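PDB 4O5J: uncharacterized protein from Helicobacter pylori, which probably acts as an outer-membrane adhesin, its extracellular domain binding sialic acid-bearing carbohydrates so that the bacterium can attach to host cells. Local coordinates for residues A[85-88]-A[89-93]; A[338-341]-A[342-345]. All coordinates share one frame; numbering follows the deposited sequence.

Contact 1 of 2, residues A[85-88]-A[89-93]; sequences NAVQ and AVITS
Thr92 OG1 folds back on its own helix and donates a hydrogen bond to Gln88 O, 2.7 Å away. With OG1 beside its backbone N and opposite the carbonyl carbon (chi1 -64°), the hydroxyl reaches the carbonyl one turn earlier and approaches it from above the plane. Thr92 N reaches the same oxygen from the other face at 2.9 Å, so two donors of one residue grip Gln88 O. Four more i to i+4 backbone bonds run alongside, among them the nearly linear Ile91 N to Val87 O, 2.9 Å with an N-H...O angle of 173°. On another side of the helix Val87 and Ile91 lie side by side and point the same way, CG1 against CG1 at 4.0 Å, and Ile91 CG1 also rests 3.2 Å from Val87 O. Ser93 also bonds back, by another rotamer, its OG donating to Val90 O three residues earlier at 2.8 Å.

Further out, Gln163 NE2 bonds to both Thr92 OG1 and Gln88 OE1, tying these two side chains together, while Asn85 ND2 is held by Glu346 O. Val87 and Ile91 pack on helix 193-209, Val90 on helices 241-268 and 281-309. This is a regular stretch of alpha-helix, a little over two turns, with threonine and serine hydroxyls bonded back to backbone carbonyls, buried among helices 193-209, 241-268, 281-309 and 343-396 in the helical core of the SabA adhesion domain.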
# COMPACT_ATOMS: atom_id res chain seq x y z
N ASN A 85 8.52 1.62 3.70
CA ASN A 85 8.44 2.80 2.86
C ASN A 85 6.94 3.12 2.54
O ASN A 85 6.52 4.28 2.54
CB ASN A 85 9.24 2.66 1.59
CG ASN A 85 8.94 3.83 0.65
OD1 ASN A 85 9.43 4.96 0.83
ND2 ASN A 85 8.04 3.60 -0.32
N ALA A 86 6.15 2.08 2.27
CA ALA A 86 4.72 2.27 2.01
C ALA A 86 4.07 2.91 3.25
O ALA A 86 3.27 3.84 3.15
CB ALA A 86 4.07 0.94 1.67
N VAL A 87 4.39 2.38 4.45
CA VAL A 87 3.87 2.96 5.67
C VAL A 87 4.21 4.45 5.79
O VAL A 87 3.35 5.26 6.13
CB VAL A 87 4.40 2.21 6.92
CG1 VAL A 87 4.00 2.94 8.19
CG2 VAL A 87 3.89 0.77 6.93
N GLN A 88 5.45 4.82 5.51
CA GLN A 88 5.86 6.21 5.53
C GLN A 88 4.98 7.06 4.62
O GLN A 88 4.49 8.15 5.03
CB GLN A 88 7.32 6.38 5.12
CG GLN A 88 8.33 6.07 6.22
CD GLN A 88 8.26 7.07 7.42
OE1 GLN A 88 7.45 8.02 7.47
NE2 GLN A 88 9.15 6.85 8.37
N ALA A 89 4.75 6.59 3.41
CA ALA A 89 3.91 7.33 2.44
C ALA A 89 2.49 7.51 2.98
O ALA A 89 1.93 8.62 2.95
CB ALA A 89 3.86 6.62 1.08
N VAL A 90 1.89 6.44 3.45
CA VAL A 90 0.50 6.48 3.90
C VAL A 90 0.34 7.41 5.11
O VAL A 90 -0.55 8.27 5.12
CB VAL A 90 -0.03 5.07 4.20
CG1 VAL A 90 -1.41 5.13 4.88
CG2 VAL A 90 -0.06 4.27 2.90
N ILE A 91 1.22 7.29 6.10
CA ILE A 91 1.17 8.17 7.29
C ILE A 91 1.36 9.63 6.91
O ILE A 91 0.60 10.49 7.31
CB ILE A 91 2.25 7.77 8.35
CG1 ILE A 91 2.08 6.34 8.88
CG2 ILE A 91 2.17 8.71 9.55
CD1 ILE A 91 0.74 6.05 9.46
N THR A 92 2.40 9.90 6.13
CA THR A 92 2.65 11.25 5.64
C THR A 92 1.41 11.81 4.94
O THR A 92 1.06 12.99 5.10
CB THR A 92 3.79 11.24 4.64
OG1 THR A 92 4.98 10.82 5.32
CG2 THR A 92 4.00 12.63 4.08
N SER A 93 0.70 10.96 4.18
CA SER A 93 -0.43 11.46 3.44
C SER A 93 -1.64 11.70 4.39
O SER A 93 -2.44 12.63 4.19
CB SER A 93 -0.71 10.58 2.22
OG SER A 93 -1.26 9.39 2.63

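Contact 2 of 2, residues A[338-341]-A[342-345]; sequences RQVV and NLNQ
Gln339 and Asn342 are joined twice, through the backbone and through their side-chain amides. The backbone bond, Asn342 N to Gln339 O, is 2.8 Å long with an N-H...O angle of 158°, the i to i+3 spacing of a 3-10 turn. Beside it Asn342 ND2 makes a weak bond to Gln339 OE1 at 3.4 Å. The two amide planes are turned 60° apart, so the groups meet across one another without stacking. Gln339 arrives there because its chain bends at chi2 (-64°), bringing OE1 round to Asn342. A second i to i+3 bond, Leu343 N to Val340 O, is also weak at 3.3 Å.

Two waters bridge the backbone in the first turn of the helix. Water 1 donates to Val340 O and accepts from Asn344 N, and water 2 donates to Val341 O and accepts from Gln345 N; Gln345 N lies 2.8 Å from water 2. Each water therefore spans an i to i+4 pair, standing in for a direct amide-to-carbonyl link.

The apolar contact is looser, Val340 CG2 coming within 4.5 Å of Leu343 CD2. Carbon also meets oxygen in van der Waals contact: Leu343 CB sits 3.3 Å from Val340 O, and on a more exposed side Val341 CG1 lies 3.7 Å from Asn342 OD1, the two side chains passing at a slant.

Leu343 packs on Tyr316 and Leu319 of helix 313-320, and Asn344 ND2 bonds to Tyr316 OH. Val340 and Val341 touch Tyr323 in the loop following that helix. The 3-10 turn 339-341 thus leads into the long helix 343-396, with its opening residues set against helix 313-320.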
# COMPACT_ATOMS: atom_id res chain seq x y z
N ARG A 338 5.87 19.78 7.22
CA ARG A 338 6.81 19.81 6.07
C ARG A 338 7.11 18.44 5.48
O ARG A 338 7.54 18.36 4.31
CB ARG A 338 8.09 20.55 6.42
CG ARG A 338 7.86 22.07 6.48
CD ARG A 338 9.13 22.89 6.62
NE ARG A 338 10.04 22.68 5.50
CZ ARG A 338 10.02 23.36 4.35
NH1 ARG A 338 9.11 24.33 4.13
NH2 ARG A 338 10.93 23.07 3.41
N GLN A 339 6.87 17.37 6.26
CA GLN A 339 7.15 15.99 5.85
C GLN A 339 6.52 15.69 4.48
O GLN A 339 7.03 14.88 3.70
CB GLN A 339 6.65 14.96 6.93
CG GLN A 339 7.55 14.87 8.10
CD GLN A 339 8.87 14.34 7.63
OE1 GLN A 339 8.92 13.27 7.02
NE2 GLN A 339 9.93 15.09 7.85
N VAL A 340 5.41 16.38 4.18
CA VAL A 340 4.65 16.18 2.97
C VAL A 340 5.53 16.47 1.71
O VAL A 340 5.14 16.15 0.57
CB VAL A 340 3.32 17.00 3.05
CG1 VAL A 340 3.42 18.32 2.30
CG2 VAL A 340 2.15 16.18 2.55
N VAL A 341 6.72 17.04 1.92
CA VAL A 341 7.60 17.39 0.84
C VAL A 341 8.32 16.10 0.37
O VAL A 341 8.82 16.02 -0.74
CB VAL A 341 8.55 18.53 1.26
CG1 VAL A 341 9.81 17.99 1.93
CG2 VAL A 341 8.89 19.36 0.08
N ASN A 342 8.36 15.10 1.24
CA ASN A 342 8.93 13.81 0.89
C ASN A 342 7.93 12.87 0.26
O ASN A 342 8.30 11.79 -0.16
CB ASN A 342 9.51 13.13 2.13
CG ASN A 342 10.57 14.00 2.79
OD1 ASN A 342 11.38 14.61 2.12
ND2 ASN A 342 10.54 14.08 4.10
N LEU A 343 6.66 13.28 0.20
CA LEU A 343 5.57 12.35 -0.17
C LEU A 343 5.77 11.73 -1.55
O LEU A 343 5.77 10.51 -1.71
CB LEU A 343 4.22 13.02 -0.08
CG LEU A 343 3.09 12.12 -0.48
CD1 LEU A 343 3.09 10.81 0.33
CD2 LEU A 343 1.74 12.85 -0.39
N ASN A 344 5.97 12.58 -2.54
CA ASN A 344 6.04 12.09 -3.87
C ASN A 344 7.22 11.13 -4.11
O ASN A 344 7.11 10.15 -4.84
CB ASN A 344 6.01 13.23 -4.87
CG ASN A 344 5.79 12.68 -6.27
OD1 ASN A 344 6.73 12.54 -7.04
ND2 ASN A 344 4.57 12.23 -6.55
N GLN A 345 8.36 11.39 -3.49
CA GLN A 345 9.50 10.51 -3.60
C GLN A 345 9.14 9.14 -2.98
O GLN A 345 9.46 8.08 -3.53
CB GLN A 345 10.71 11.13 -2.89
CG GLN A 345 11.82 10.15 -2.64
CD GLN A 345 12.48 9.71 -3.96
OE1 GLN A 345 13.21 10.48 -4.57
NE2 GLN A 345 12.22 8.47 -4.41
O HOH W 1 5.85 15.34 -2.38
O HOH W 2 9.29 13.94 -2.67

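In the fold
Contact 1, inside helix 82-101, and contact 2, at the entry to helix 343-396, lie some 245 residues apart in the chain, contact 1 first, yet pack together in space, their centres about 10 Å apart. Thr92 CG2, the branch not engaged in hydrogen bonding, meets contact 2, lying 3.8 Å from Val340 CA and likewise from Gln339 O. Leu343 CD1 reaches back to Ala89 O at 3.6 Å. Asn85 extends the junction through its bond to Glu346 O, just beyond contact 2. Contact 1 is the more central, about 9 Å from the centre of the chain against about 16 Å for contact 2. Together they join two helices of the adhesion domain.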